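Serine proteinase inhibitor 1 (Myxoma virus, PDB 6BJ5) inhibits serine-type endopeptidases as a poxviral member of the serpin family and is important for the virulence of myxoma virus. Local coordinates at residues 83-91 with 280-288; 250-260 with 293-303. One frame throughout, in Å; residues are numbered along the deposited sequence.

Contact 1 of 2, residues 83-91 with 280-288; sequences SVPLRPEFT and GQASPSNDL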
ATOM      1  N   SER A  83       7.909 -13.289 -27.344  1.00 27.19           N
ATOM      2  CA  SER A  83       8.872 -12.808 -28.335  1.00 28.77           C
ATOM      3  C   SER A  83      10.196 -12.382 -27.699  1.00 33.69           C
ATOM      4  O   SER A  83      11.230 -12.390 -28.377  1.00 40.13           O
ATOM      5  CB  SER A  83       8.297 -11.645 -29.154  1.00 43.67           C
ATOM      6  OG  SER A  83       7.564 -10.725 -28.372  1.00 52.80           O
ATOM      7  N   VAL A  84      10.185 -11.967 -26.431  1.00 35.15           N
ATOM      8  CA  VAL A  84      11.313 -11.272 -25.807  1.00 27.31           C
ATOM      9  C   VAL A  84      12.417 -12.240 -25.387  1.00 33.76           C
ATOM     10  O   VAL A  84      12.222 -13.065 -24.481  1.00 39.21           O
ATOM     11  CB  VAL A  84      10.846 -10.479 -24.577  1.00 31.12           C
ATOM     12  CG1 VAL A  84      12.020  -9.750 -23.952  1.00 37.08           C
ATOM     13  CG2 VAL A  84       9.707  -9.546 -24.920  1.00 28.79           C
ATOM     14  N   PRO A  85      13.614 -12.136 -25.954  1.00 34.11           N
ATOM     15  CA  PRO A  85      14.723 -12.957 -25.462  1.00 33.78           C
ATOM     16  C   PRO A  85      15.138 -12.509 -24.071  1.00 32.98           C
ATOM     17  O   PRO A  85      15.295 -11.317 -23.804  1.00 35.80           O
ATOM     18  CB  PRO A  85      15.830 -12.712 -26.491  1.00 27.78           C
ATOM     19  CG  PRO A  85      15.511 -11.365 -27.049  1.00 29.44           C
ATOM     20  CD  PRO A  85      14.019 -11.266 -27.069  1.00 34.21           C
ATOM     21  N   LEU A  86      15.254 -13.471 -23.175  1.00 25.77           N
ATOM     22  CA  LEU A  86      15.733 -13.250 -21.824  1.00 30.65           C
ATOM     23  C   LEU A  86      17.050 -13.990 -21.661  1.00 44.58           C
ATOM     24  O   LEU A  86      17.141 -15.167 -22.021  1.00 49.87           O
ATOM     25  CB  LEU A  86      14.697 -13.725 -20.799  1.00 11.74           C
ATOM     26  CG  LEU A  86      13.634 -12.738 -20.301  1.00 26.36           C
ATOM     27  CD1 LEU A  86      13.219 -11.687 -21.296  1.00 30.95           C
ATOM     28  CD2 LEU A  86      12.420 -13.471 -19.724  1.00 30.82           C
ATOM     29  N   ARG A  87      18.069 -13.294 -21.150  1.00 39.89           N
ATOM     30  CA  ARG A  87      19.279 -13.972 -20.711  1.00 29.78           C
ATOM     31  C   ARG A  87      18.897 -15.112 -19.778  1.00 36.28           C
ATOM     32  O   ARG A  87      18.147 -14.898 -18.821  1.00 39.12           O
ATOM     33  CB  ARG A  87      20.235 -13.030 -19.973  1.00 27.34           C
ATOM     34  CG  ARG A  87      20.510 -11.705 -20.662  1.00 27.29           C
ATOM     35  CD  ARG A  87      21.846 -11.076 -20.214  1.00 26.31           C
ATOM     36  NE  ARG A  87      21.993  -9.784 -20.874  1.00 43.63           N
ATOM     37  CZ  ARG A  87      22.600  -9.609 -22.042  1.00 65.06           C
ATOM     38  NH1 ARG A  87      22.657  -8.395 -22.582  1.00 70.29           N
ATOM     39  NH2 ARG A  87      23.165 -10.643 -22.663  1.00 68.91           N
ATOM     40  N   PRO A  88      19.361 -16.328 -20.031  1.00 50.06           N
ATOM     41  CA  PRO A  88      19.030 -17.432 -19.117  1.00 49.84           C
ATOM     42  C   PRO A  88      19.445 -17.182 -17.676  1.00 57.32           C
ATOM     43  O   PRO A  88      18.781 -17.687 -16.758  1.00 62.19           O
ATOM     44  CB  PRO A  88      19.761 -18.631 -19.745  1.00 40.47           C
ATOM     45  CG  PRO A  88      20.818 -18.022 -20.627  1.00 30.96           C
ATOM     46  CD  PRO A  88      20.223 -16.752 -21.151  1.00 26.44           C
ATOM     47  N   GLU A  89      20.497 -16.389 -17.440  1.00 63.80           N
ATOM     48  CA  GLU A  89      20.917 -16.111 -16.067  1.00 65.26           C
ATOM     49  C   GLU A  89      19.943 -15.198 -15.346  1.00 54.53           C
ATOM     50  O   GLU A  89      19.899 -15.215 -14.114  1.00 64.19           O
ATOM     51  CB  GLU A  89      22.318 -15.495 -16.020  1.00 67.96           C
ATOM     52  CG  GLU A  89      23.328 -16.130 -16.966  1.00 82.32           C
ATOM     53  CD  GLU A  89      23.274 -15.564 -18.380  1.00 91.30           C
ATOM     54  OE1 GLU A  89      24.350 -15.404 -18.995  1.00 90.58           O
ATOM     55  OE2 GLU A  89      22.163 -15.262 -18.872  1.00 95.72           O
ATOM     56  N   PHE A  90      19.114 -14.465 -16.079  1.00 39.82           N
ATOM     57  CA  PHE A  90      18.107 -13.655 -15.420  1.00 36.60           C
ATOM     58  C   PHE A  90      16.984 -14.541 -14.911  1.00 39.68           C
ATOM     59  O   PHE A  90      16.611 -14.466 -13.734  1.00 40.79           O
ATOM     60  CB  PHE A  90      17.562 -12.595 -16.388  1.00 30.69           C
ATOM     61  CG  PHE A  90      16.325 -11.921 -15.895  1.00 30.90           C
ATOM     62  CD1 PHE A  90      16.398 -10.872 -14.996  1.00 43.83           C
ATOM     63  CD2 PHE A  90      15.074 -12.364 -16.300  1.00 29.04           C
ATOM     64  CE1 PHE A  90      15.238 -10.257 -14.518  1.00 41.50           C
ATOM     65  CE2 PHE A  90      13.913 -11.759 -15.831  1.00 28.42           C
ATOM     66  CZ  PHE A  90      13.994 -10.706 -14.941  1.00 33.20           C
ATOM     67  N   THR A  91      16.505 -15.457 -15.758  1.00 34.70           N
ATOM     68  CA  THR A  91      15.409 -16.316 -15.343  1.00 40.27           C
ATOM     69  C   THR A  91      15.871 -17.298 -14.278  1.00 37.95           C
ATOM     70  O   THR A  91      15.070 -17.734 -13.444  1.00 37.38           O
ATOM     71  CB  THR A  91      14.814 -17.034 -16.559  1.00 45.38           C
ATOM     72  OG1 THR A  91      15.854 -17.686 -17.295  1.00 44.50           O
ATOM     73  CG2 THR A  91      14.137 -16.019 -17.477  1.00 39.79           C
ATOM     74  N   GLY A 280      19.360  -4.458 -19.445  1.00 34.85           N
ATOM     75  CA  GLY A 280      20.243  -5.429 -20.069  1.00 20.71           C
ATOM     76  C   GLY A 280      20.557  -6.663 -19.243  1.00 17.27           C
ATOM     77  O   GLY A 280      21.093  -7.631 -19.791  1.00 43.02           O
ATOM     78  N   GLN A 281      20.312  -6.642 -17.939  1.00 14.49           N
ATOM     79  CA  GLN A 281      20.477  -7.875 -17.174  1.00 44.34           C
ATOM     80  C   GLN A 281      19.358  -8.864 -17.457  1.00 45.91           C
ATOM     81  O   GLN A 281      19.541 -10.081 -17.299  1.00 45.81           O
ATOM     82  CB  GLN A 281      20.540  -7.578 -15.676  1.00 51.12           C
ATOM     83  CG  GLN A 281      21.634  -6.628 -15.329  1.00 55.87           C
ATOM     84  CD  GLN A 281      22.970  -7.235 -15.671  1.00 57.44           C
ATOM     85  OE1 GLN A 281      23.588  -6.892 -16.684  1.00 67.76           O
ATOM     86  NE2 GLN A 281      23.402  -8.192 -14.852  1.00 41.58           N
ATOM     87  N   ALA A 282      18.211  -8.365 -17.899  1.00 30.40           N
ATOM     88  CA  ALA A 282      17.112  -9.247 -18.251  1.00 40.00           C
ATOM     89  C   ALA A 282      17.202  -9.639 -19.706  1.00 44.34           C
ATOM     90  O   ALA A 282      16.995 -10.794 -20.073  1.00 39.07           O
ATOM     91  CB  ALA A 282      15.765  -8.571 -18.000  1.00 17.97           C
ATOM     92  N   SER A 283      17.466  -8.660 -20.550  1.00 54.06           N
ATOM     93  CA  SER A 283      17.257  -8.830 -21.963  1.00 61.12           C
ATOM     94  C   SER A 283      18.406  -8.264 -22.822  1.00 63.34           C
ATOM     95  O   SER A 283      18.718  -7.064 -22.706  1.00 71.04           O
ATOM     96  CB  SER A 283      15.935  -8.168 -22.305  1.00 68.22           C
ATOM     97  OG  SER A 283      15.690  -8.212 -23.674  1.00 75.29           O
ATOM     98  N   PRO A 284      19.026  -9.079 -23.653  1.00 59.40           N
ATOM     99  CA  PRO A 284      19.855  -8.518 -24.732  1.00 57.71           C
ATOM    100  C   PRO A 284      19.055  -7.646 -25.713  1.00 59.18           C
ATOM    101  O   PRO A 284      19.678  -6.931 -26.505  1.00 45.43           O
ATOM    102  CB  PRO A 284      20.466  -9.768 -25.391  1.00 50.58           C
ATOM    103  CG  PRO A 284      19.607 -10.944 -24.967  1.00 46.28           C
ATOM    104  CD  PRO A 284      18.731 -10.512 -23.826  1.00 56.65           C
ATOM    105  N   SER A 285      17.714  -7.706 -25.693  1.00 70.49           N
ATOM    106  CA  SER A 285      16.889  -6.835 -26.536  1.00 88.13           C
ATOM    107  C   SER A 285      17.310  -5.370 -26.514  1.00 94.11           C
ATOM    108  O   SER A 285      17.361  -4.728 -27.573  1.00 99.52           O
ATOM    109  CB  SER A 285      15.411  -6.940 -26.137  1.00 97.06           C
ATOM    110  OG  SER A 285      14.639  -5.875 -26.665  1.00103.53           O
ATOM    111  N   ASN A 286      17.573  -4.808 -25.334  1.00 87.05           N
ATOM    112  CA  ASN A 286      17.748  -3.355 -25.199  1.00 87.54           C
ATOM    113  C   ASN A 286      16.502  -2.629 -25.696  1.00 81.34           C
ATOM    114  O   ASN A 286      16.580  -1.509 -26.215  1.00 80.28           O
ATOM    115  CB  ASN A 286      18.985  -2.830 -25.959  1.00 89.51           C
ATOM    116  CG  ASN A 286      20.274  -3.551 -25.576  1.00 88.16           C
ATOM    117  OD1 ASN A 286      20.351  -4.181 -24.520  1.00 85.98           O
ATOM    118  ND2 ASN A 286      21.306  -3.426 -26.421  1.00 84.26           N
ATOM    119  N   ASP A 287      15.340  -3.274 -25.551  1.00 76.16           N
ATOM    120  CA  ASP A 287      14.078  -2.639 -25.888  1.00 76.90           C
ATOM    121  C   ASP A 287      12.995  -2.919 -24.841  1.00 74.71           C
ATOM    122  O   ASP A 287      11.807  -2.923 -25.167  1.00 83.64           O
ATOM    123  CB  ASP A 287      13.617  -3.042 -27.290  1.00 90.54           C
ATOM    124  CG  ASP A 287      12.682  -2.004 -27.923  1.00105.94           C
ATOM    125  OD1 ASP A 287      13.196  -1.040 -28.529  1.00109.12           O
ATOM    126  OD2 ASP A 287      11.444  -2.129 -27.803  1.00112.19           O
ATOM    127  N   LEU A 288      13.398  -3.068 -23.586  1.00 59.36           N
ATOM    128  CA  LEU A 288      12.428  -3.254 -22.522  1.00 40.53           C
ATOM    129  C   LEU A 288      12.526  -2.077 -21.548  1.00 37.23           C
ATOM    130  O   LEU A 288      13.584  -1.837 -20.964  1.00 57.10           O
ATOM    131  CB  LEU A 288      12.678  -4.573 -21.789  1.00 42.80           C
ATOM    132  CG  LEU A 288      12.595  -5.844 -22.636  1.00 49.56           C
ATOM    133  CD1 LEU A 288      12.944  -7.068 -21.803  1.00 41.83           C
ATOM    134  CD2 LEU A 288      11.213  -5.989 -23.255  1.00 54.86           C
TER
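Arg87 reaches across to the backbone of Gly280: its NE donates to Gly280 O at 2.6 Å, with an N-H...O angle of 175° and the acceptor in the guanidinium plane. NH1 adds a weak second bond to the same oxygen, at 3.3 Å from Gly280 O. Pro284 covers a face of the guanidinium, its CA 3.5 Å from Arg87 NH1, so the group is held both at its edge and from above. The aliphatic part runs extended to NE, and this carries the group past the Pro284 ring. Closer to the main chain, Arg87 N bonds to Ala282 O (2.9 Å), and Leu86 CA also approaches that oxygen. The methyl of Ala282 makes a CH-pi contact over the face of the Phe90 ring, with Ala282 CB 3.8 Å from the ring centroid and almost straight above it. At the other end, CG1 of Val84 stands anti to the backbone N (chi1 -179°) and meets Leu288 CD1 at 3.6 Å. Arg87 is the N-cap residue of helix 88-98, so the contact ties the start of this helix to the loop between helix 260-265 and strand 293-302. Phe90 packs on Leu78 of strand 73-81, and Leu86 touches Arg104 of strand 103-105.

Contact 2 of 2, residues 250-260 with 293-303; sequences KFSVESVLDLR and VLQTSKIEADE
Lys250 lies across Asp302 and Glu303. Bent at chi3 (69°), its chain brings CD to 3.4 Å from Glu303 OE2, while NZ makes a long salt bridge of 3.7 Å to Glu303 OE1; Glu303 OE2 is also bonded to Thr163. From Phe251 onward the two strands run antiparallel, and Phe251 and Ala301 bond reciprocally through their backbones. With chi1 at 61° the phenyl group leans over its neighbour, and Ala301 CB sits above one face, 3.7 Å from the ring centroid and displaced toward the rim. Ile299 CG2 packs alongside. On the other side of the sheet, Ser252 OG meets the CG of Glu300. Val253 with Ile299 repeats the reciprocal backbone pair. Glu254 and Lys298 face each other as a non-hydrogen-bonded pair, touching through their aliphatic parts, and their charged ends, OE1 of Glu254 and NZ of Lys298, stay 5.4 Å apart. Ser255 and Ser297 form the next bonded pair; their buried hydroxyls are satisfied by Val34 N and Ser310 OG respectively. Val256 CG2 meets Thr296 CG2 methyl to methyl at 3.6 Å. After Leu257 and Gln295, Asp258 has CD2 of Leu294 against its CG, and its OD1 caps the following helix by accepting from Arg260 N (3.1 Å). Leu259 N closes the register on Val293 O at 2.8 Å. Strand 173-185 flanks 243-258, and strand 305-314 lies beyond 293-302, inserted antiparallel in the mixed sheet as in relaxed serpins whose reactive-centre loop has entered the central sheet. Strand 33-35 covers the Val253 and Ile299 side, where Phe18 of another chain meets the Phe251 ring.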
ATOM      1  N   LYS A 250     -16.130   2.712  10.971  1.00 22.59           N
ATOM      2  CA  LYS A 250     -15.960   1.703   9.945  1.00 20.51           C
ATOM      3  C   LYS A 250     -15.613   2.397   8.634  1.00 26.90           C
ATOM      4  O   LYS A 250     -16.082   3.510   8.354  1.00 19.33           O
ATOM      5  CB  LYS A 250     -17.247   0.895   9.748  1.00 15.92           C
ATOM      6  CG  LYS A 250     -17.631   0.083  10.922  1.00 33.93           C
ATOM      7  CD  LYS A 250     -18.997  -0.530  10.720  1.00 39.97           C
ATOM      8  CE  LYS A 250     -18.934  -1.572   9.653  1.00 36.06           C
ATOM      9  NZ  LYS A 250     -20.163  -2.389   9.646  1.00 50.22           N
ATOM     10  N   PHE A 251     -14.768   1.750   7.829  1.00 21.98           N
ATOM     11  CA  PHE A 251     -14.508   2.306   6.510  1.00 21.03           C
ATOM     12  C   PHE A 251     -14.117   1.220   5.522  1.00 15.21           C
ATOM     13  O   PHE A 251     -13.535   0.183   5.876  1.00 20.29           O
ATOM     14  CB  PHE A 251     -13.448   3.411   6.552  1.00 26.43           C
ATOM     15  CG  PHE A 251     -12.102   2.974   7.046  1.00 28.12           C
ATOM     16  CD1 PHE A 251     -11.163   2.436   6.169  1.00 27.77           C
ATOM     17  CD2 PHE A 251     -11.757   3.134   8.383  1.00 22.15           C
ATOM     18  CE1 PHE A 251      -9.892   2.052   6.629  1.00 22.29           C
ATOM     19  CE2 PHE A 251     -10.500   2.751   8.844  1.00 24.56           C
ATOM     20  CZ  PHE A 251      -9.566   2.202   7.952  1.00 16.69           C
ATOM     21  N   SER A 252     -14.443   1.498   4.265  1.00 21.01           N
ATOM     22  CA  SER A 252     -14.145   0.638   3.127  1.00 28.36           C
ATOM     23  C   SER A 252     -13.718   1.568   2.002  1.00 27.91           C
ATOM     24  O   SER A 252     -14.486   2.452   1.619  1.00 35.26           O
ATOM     25  CB  SER A 252     -15.378  -0.193   2.734  1.00 25.11           C
ATOM     26  OG  SER A 252     -15.116  -1.061   1.647  1.00 38.74           O
ATOM     27  N   VAL A 253     -12.489   1.420   1.512  1.00 26.48           N
ATOM     28  CA  VAL A 253     -11.933   2.332   0.516  1.00 22.68           C
ATOM     29  C   VAL A 253     -11.188   1.532  -0.544  1.00 27.23           C
ATOM     30  O   VAL A 253     -10.454   0.584  -0.230  1.00 26.71           O
ATOM     31  CB  VAL A 253     -11.001   3.384   1.156  1.00 24.66           C
ATOM     32  CG1 VAL A 253     -10.357   4.252   0.094  1.00 27.52           C
ATOM     33  CG2 VAL A 253     -11.788   4.248   2.101  1.00 22.45           C
ATOM     34  N   GLU A 254     -11.397   1.909  -1.802  1.00 24.85           N
ATOM     35  CA  GLU A 254     -10.645   1.370  -2.919  1.00 26.73           C
ATOM     36  C   GLU A 254     -10.048   2.530  -3.699  1.00 22.74           C
ATOM     37  O   GLU A 254     -10.725   3.530  -3.969  1.00 23.88           O
ATOM     38  CB  GLU A 254     -11.515   0.508  -3.849  1.00 41.76           C
ATOM     39  CG  GLU A 254     -10.713  -0.172  -4.973  1.00 57.31           C
ATOM     40  CD  GLU A 254     -11.562  -1.029  -5.902  1.00 68.07           C
ATOM     41  OE1 GLU A 254     -11.778  -2.216  -5.578  1.00 71.12           O
ATOM     42  OE2 GLU A 254     -12.002  -0.525  -6.961  1.00 72.71           O
ATOM     43  N   SER A 255      -8.780   2.379  -4.063  1.00 16.64           N
ATOM     44  CA  SER A 255      -7.996   3.428  -4.701  1.00 18.44           C
ATOM     45  C   SER A 255      -7.251   2.816  -5.870  1.00 24.13           C
ATOM     46  O   SER A 255      -6.632   1.759  -5.721  1.00 31.86           O
ATOM     47  CB  SER A 255      -7.011   4.072  -3.716  1.00  9.71           C
ATOM     48  OG  SER A 255      -7.673   4.904  -2.786  1.00 27.22           O
ATOM     49  N   VAL A 256      -7.310   3.476  -7.025  1.00 27.38           N
ATOM     50  CA  VAL A 256      -6.561   3.071  -8.212  1.00 24.82           C
ATOM     51  C   VAL A 256      -5.598   4.198  -8.535  1.00 32.67           C
ATOM     52  O   VAL A 256      -6.018   5.261  -9.011  1.00 35.49           O
ATOM     53  CB  VAL A 256      -7.479   2.787  -9.396  1.00 31.87           C
ATOM     54  CG1 VAL A 256      -6.642   2.535 -10.632  1.00 34.85           C
ATOM     55  CG2 VAL A 256      -8.378   1.594  -9.072  1.00 39.44           C
ATOM     56  N   LEU A 257      -4.307   3.954  -8.324  1.00 36.72           N
ATOM     57  CA  LEU A 257      -3.295   5.003  -8.297  1.00 25.41           C
ATOM     58  C   LEU A 257      -2.308   4.803  -9.427  1.00 24.23           C
ATOM     59  O   LEU A 257      -1.884   3.674  -9.699  1.00 19.15           O
ATOM     60  CB  LEU A 257      -2.531   5.001  -6.973  1.00 19.73           C
ATOM     61  CG  LEU A 257      -3.366   5.105  -5.692  1.00 25.23           C
ATOM     62  CD1 LEU A 257      -2.501   5.012  -4.449  1.00 15.68           C
ATOM     63  CD2 LEU A 257      -4.187   6.378  -5.697  1.00 12.70           C
ATOM     64  N   ASP A 258      -1.961   5.910 -10.087  1.00 33.74           N
ATOM     65  CA  ASP A 258      -0.906   5.946 -11.094  1.00 37.14           C
ATOM     66  C   ASP A 258       0.338   6.537 -10.454  1.00 30.89           C
ATOM     67  O   ASP A 258       0.355   7.723 -10.100  1.00 28.87           O
ATOM     68  CB  ASP A 258      -1.314   6.778 -12.305  1.00 47.45           C
ATOM     69  CG  ASP A 258      -0.308   6.693 -13.437  1.00 52.38           C
ATOM     70  OD1 ASP A 258       0.863   6.322 -13.196  1.00 50.75           O
ATOM     71  OD2 ASP A 258      -0.693   7.034 -14.574  1.00 59.10           O
ATOM     72  N   LEU A 259       1.386   5.730 -10.344  1.00 24.46           N
ATOM     73  CA  LEU A 259       2.549   6.122  -9.566  1.00 29.92           C
ATOM     74  C   LEU A 259       3.732   6.580 -10.405  1.00 34.31           C
ATOM     75  O   LEU A 259       4.784   6.882  -9.835  1.00 32.82           O
ATOM     76  CB  LEU A 259       2.979   4.952  -8.675  1.00 14.47           C
ATOM     77  CG  LEU A 259       1.862   4.310  -7.866  1.00 12.00           C
ATOM     78  CD1 LEU A 259       2.449   3.089  -7.189  1.00 24.01           C
ATOM     79  CD2 LEU A 259       1.358   5.282  -6.805  1.00 13.16           C
ATOM     80  N   ARG A 260       3.582   6.677 -11.728  1.00 33.66           N
ATOM     81  CA  ARG A 260       4.704   7.089 -12.565  1.00 29.37           C
ATOM     82  C   ARG A 260       5.196   8.466 -12.171  1.00 30.86           C
ATOM     83  O   ARG A 260       6.398   8.686 -12.005  1.00 44.08           O
ATOM     84  CB  ARG A 260       4.313   7.071 -14.038  1.00 33.66           C
ATOM     85  CG  ARG A 260       5.287   7.818 -14.931  1.00 36.19           C
ATOM     86  CD  ARG A 260       5.047   7.502 -16.394  1.00 46.63           C
ATOM     87  NE  ARG A 260       5.970   8.232 -17.250  1.00 54.63           N
ATOM     88  CZ  ARG A 260       6.379   7.817 -18.443  1.00 51.75           C
ATOM     89  NH1 ARG A 260       5.965   6.652 -18.912  1.00 52.58           N
ATOM     90  NH2 ARG A 260       7.220   8.559 -19.154  1.00 53.34           N
ATOM     91  N   VAL A 293       3.256   2.428 -13.924  1.00 27.22           N
ATOM     92  CA  VAL A 293       3.234   1.761 -12.632  1.00 26.36           C
ATOM     93  C   VAL A 293       1.889   2.078 -12.006  1.00 33.19           C
ATOM     94  O   VAL A 293       1.587   3.246 -11.717  1.00 27.00           O
ATOM     95  CB  VAL A 293       4.373   2.198 -11.703  1.00 28.85           C
ATOM     96  CG1 VAL A 293       4.303   1.377 -10.402  1.00 21.60           C
ATOM     97  CG2 VAL A 293       5.725   2.021 -12.379  1.00 21.48           C
ATOM     98  N   LEU A 294       1.066   1.046 -11.835  1.00 37.11           N
ATOM     99  CA  LEU A 294      -0.276   1.192 -11.298  1.00 30.50           C
ATOM    100  C   LEU A 294      -0.463   0.302 -10.085  1.00 23.71           C
ATOM    101  O   LEU A 294       0.024  -0.842 -10.050  1.00 23.26           O
ATOM    102  CB  LEU A 294      -1.332   0.861 -12.349  1.00 32.25           C
ATOM    103  CG  LEU A 294      -1.237   1.721 -13.606  1.00 44.23           C
ATOM    104  CD1 LEU A 294      -2.353   1.363 -14.580  1.00 44.66           C
ATOM    105  CD2 LEU A 294      -1.245   3.207 -13.257  1.00 50.07           C
ATOM    106  N   GLN A 295      -1.142   0.855  -9.083  1.00 14.69           N
ATOM    107  CA  GLN A 295      -1.499   0.130  -7.873  1.00 22.87           C
ATOM    108  C   GLN A 295      -2.990   0.293  -7.594  1.00 27.24           C
ATOM    109  O   GLN A 295      -3.506   1.417  -7.523  1.00 22.17           O
ATOM    110  CB  GLN A 295      -0.677   0.621  -6.673  1.00 21.30           C
ATOM    111  CG  GLN A 295      -0.566  -0.401  -5.569  1.00 25.05           C
ATOM    112  CD  GLN A 295       0.042   0.151  -4.304  1.00 32.51           C
ATOM    113  OE1 GLN A 295      -0.600   0.885  -3.542  1.00 33.50           O
ATOM    114  NE2 GLN A 295       1.314  -0.171  -4.091  1.00 18.18           N
ATOM    115  N   THR A 296      -3.679  -0.820  -7.420  1.00 29.52           N
ATOM    116  CA  THR A 296      -5.041  -0.782  -6.926  1.00 24.51           C
ATOM    117  C   THR A 296      -5.049  -1.444  -5.556  1.00 21.71           C
ATOM    118  O   THR A 296      -4.532  -2.560  -5.382  1.00 19.66           O
ATOM    119  CB  THR A 296      -6.015  -1.464  -7.883  1.00 26.12           C
ATOM    120  OG1 THR A 296      -5.744  -2.860  -7.913  1.00 39.09           O
ATOM    121  CG2 THR A 296      -5.856  -0.927  -9.276  1.00 27.41           C
ATOM    122  N   SER A 297      -5.594  -0.730  -4.583  1.00 23.12           N
ATOM    123  CA  SER A 297      -5.621  -1.177  -3.202  1.00 32.45           C
ATOM    124  C   SER A 297      -7.043  -1.075  -2.674  1.00 26.54           C
ATOM    125  O   SER A 297      -7.856  -0.284  -3.158  1.00 19.92           O
ATOM    126  CB  SER A 297      -4.674  -0.348  -2.312  1.00 29.77           C
ATOM    127  OG  SER A 297      -3.337  -0.390  -2.786  1.00 27.48           O
ATOM    128  N   LYS A 298      -7.352  -1.916  -1.701  1.00 27.66           N
ATOM    129  CA  LYS A 298      -8.637  -1.840  -1.037  1.00 22.90           C
ATOM    130  C   LYS A 298      -8.374  -2.171   0.421  1.00 24.19           C
ATOM    131  O   LYS A 298      -7.585  -3.083   0.713  1.00 21.50           O
ATOM    132  CB  LYS A 298      -9.656  -2.796  -1.679  1.00 25.85           C
ATOM    133  CG  LYS A 298     -11.100  -2.591  -1.194  1.00 35.47           C
ATOM    134  CD  LYS A 298     -11.993  -3.696  -1.707  1.00 39.13           C
ATOM    135  CE  LYS A 298     -13.397  -3.632  -1.136  1.00 42.58           C
ATOM    136  NZ  LYS A 298     -14.142  -4.893  -1.477  1.00 44.53           N
ATOM    137  N   ILE A 299      -8.957  -1.378   1.325  1.00 19.46           N
ATOM    138  CA  ILE A 299      -8.844  -1.606   2.764  1.00 19.79           C
ATOM    139  C   ILE A 299     -10.248  -1.547   3.346  1.00 26.50           C
ATOM    140  O   ILE A 299     -11.059  -0.695   2.955  1.00 28.31           O
ATOM    141  CB  ILE A 299      -7.897  -0.593   3.464  1.00 21.48           C
ATOM    142  CG1 ILE A 299      -6.490  -0.685   2.857  1.00 37.41           C
ATOM    143  CG2 ILE A 299      -7.742  -0.905   4.957  1.00 13.72           C
ATOM    144  CD1 ILE A 299      -5.514   0.344   3.324  1.00 29.37           C
ATOM    145  N   GLU A 300     -10.544  -2.478   4.255  1.00 25.29           N
ATOM    146  CA  GLU A 300     -11.830  -2.531   4.947  1.00 30.95           C
ATOM    147  C   GLU A 300     -11.611  -2.719   6.442  1.00 24.13           C
ATOM    148  O   GLU A 300     -11.078  -3.745   6.871  1.00 28.04           O
ATOM    149  CB  GLU A 300     -12.699  -3.657   4.403  1.00 28.91           C
ATOM    150  CG  GLU A 300     -14.131  -3.242   4.312  1.00 50.53           C
ATOM    151  CD  GLU A 300     -15.048  -4.405   4.113  1.00 69.38           C
ATOM    152  OE1 GLU A 300     -16.268  -4.223   4.313  1.00 76.86           O
ATOM    153  OE2 GLU A 300     -14.537  -5.508   3.818  1.00 75.06           O
ATOM    154  N   ALA A 301     -12.035  -1.747   7.231  1.00 13.83           N
ATOM    155  CA  ALA A 301     -11.938  -1.833   8.678  1.00 12.46           C
ATOM    156  C   ALA A 301     -13.333  -1.768   9.275  1.00 24.56           C
ATOM    157  O   ALA A 301     -14.126  -0.907   8.884  1.00 29.99           O
ATOM    158  CB  ALA A 301     -11.074  -0.698   9.226  1.00 16.39           C
ATOM    159  N   ASP A 302     -13.632  -2.685  10.198  1.00 31.86           N
ATOM    160  CA  ASP A 302     -14.924  -2.754  10.890  1.00 31.71           C
ATOM    161  C   ASP A 302     -14.700  -3.312  12.297  1.00 27.46           C
ATOM    162  O   ASP A 302     -13.564  -3.442  12.754  1.00 28.51           O
ATOM    163  CB  ASP A 302     -15.931  -3.575  10.081  1.00 27.25           C
ATOM    164  CG  ASP A 302     -15.475  -4.996   9.859  1.00 40.25           C
ATOM    165  OD1 ASP A 302     -14.534  -5.464  10.543  1.00 38.07           O
ATOM    166  OD2 ASP A 302     -16.081  -5.659   8.999  1.00 55.10           O
ATOM    167  N   GLU A 303     -15.798  -3.661  12.982  1.00 30.76           N
ATOM    168  CA  GLU A 303     -15.705  -4.083  14.382  1.00 35.02           C
ATOM    169  C   GLU A 303     -14.827  -5.316  14.540  1.00 33.08           C
ATOM    170  O   GLU A 303     -14.119  -5.452  15.544  1.00 31.04           O
ATOM    171  CB  GLU A 303     -17.097  -4.365  14.974  1.00 29.89           C
ATOM    172  CG  GLU A 303     -18.014  -3.163  15.079  1.00 31.65           C
ATOM    173  CD  GLU A 303     -18.742  -2.855  13.779  1.00 37.14           C
ATOM    174  OE1 GLU A 303     -18.461  -3.534  12.767  1.00 43.20           O
ATOM    175  OE2 GLU A 303     -19.598  -1.938  13.765  1.00 32.38           O
TER

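Contact 1 and contact 2 lie far apart, with centres about 33 Å from each other and nearest atoms about 11 Å apart, yet they are close along the chain: the loop holding 280-288 runs on, after four more residues, into strand 293-302 of contact 2. The segment 83-91 follows strand 73-81, which belongs to the same mixed sheet as both strands of contact 2. Contact 2 is central, about 9 Å from the centre of the chain, whereas contact 1 is peripheral, at about 27 Å. The side chain of Leu257 in contact 2 is about 9 Å from a bound N-acetylglucosamine, a glycan carried by the protein and not a ligand in a pocket.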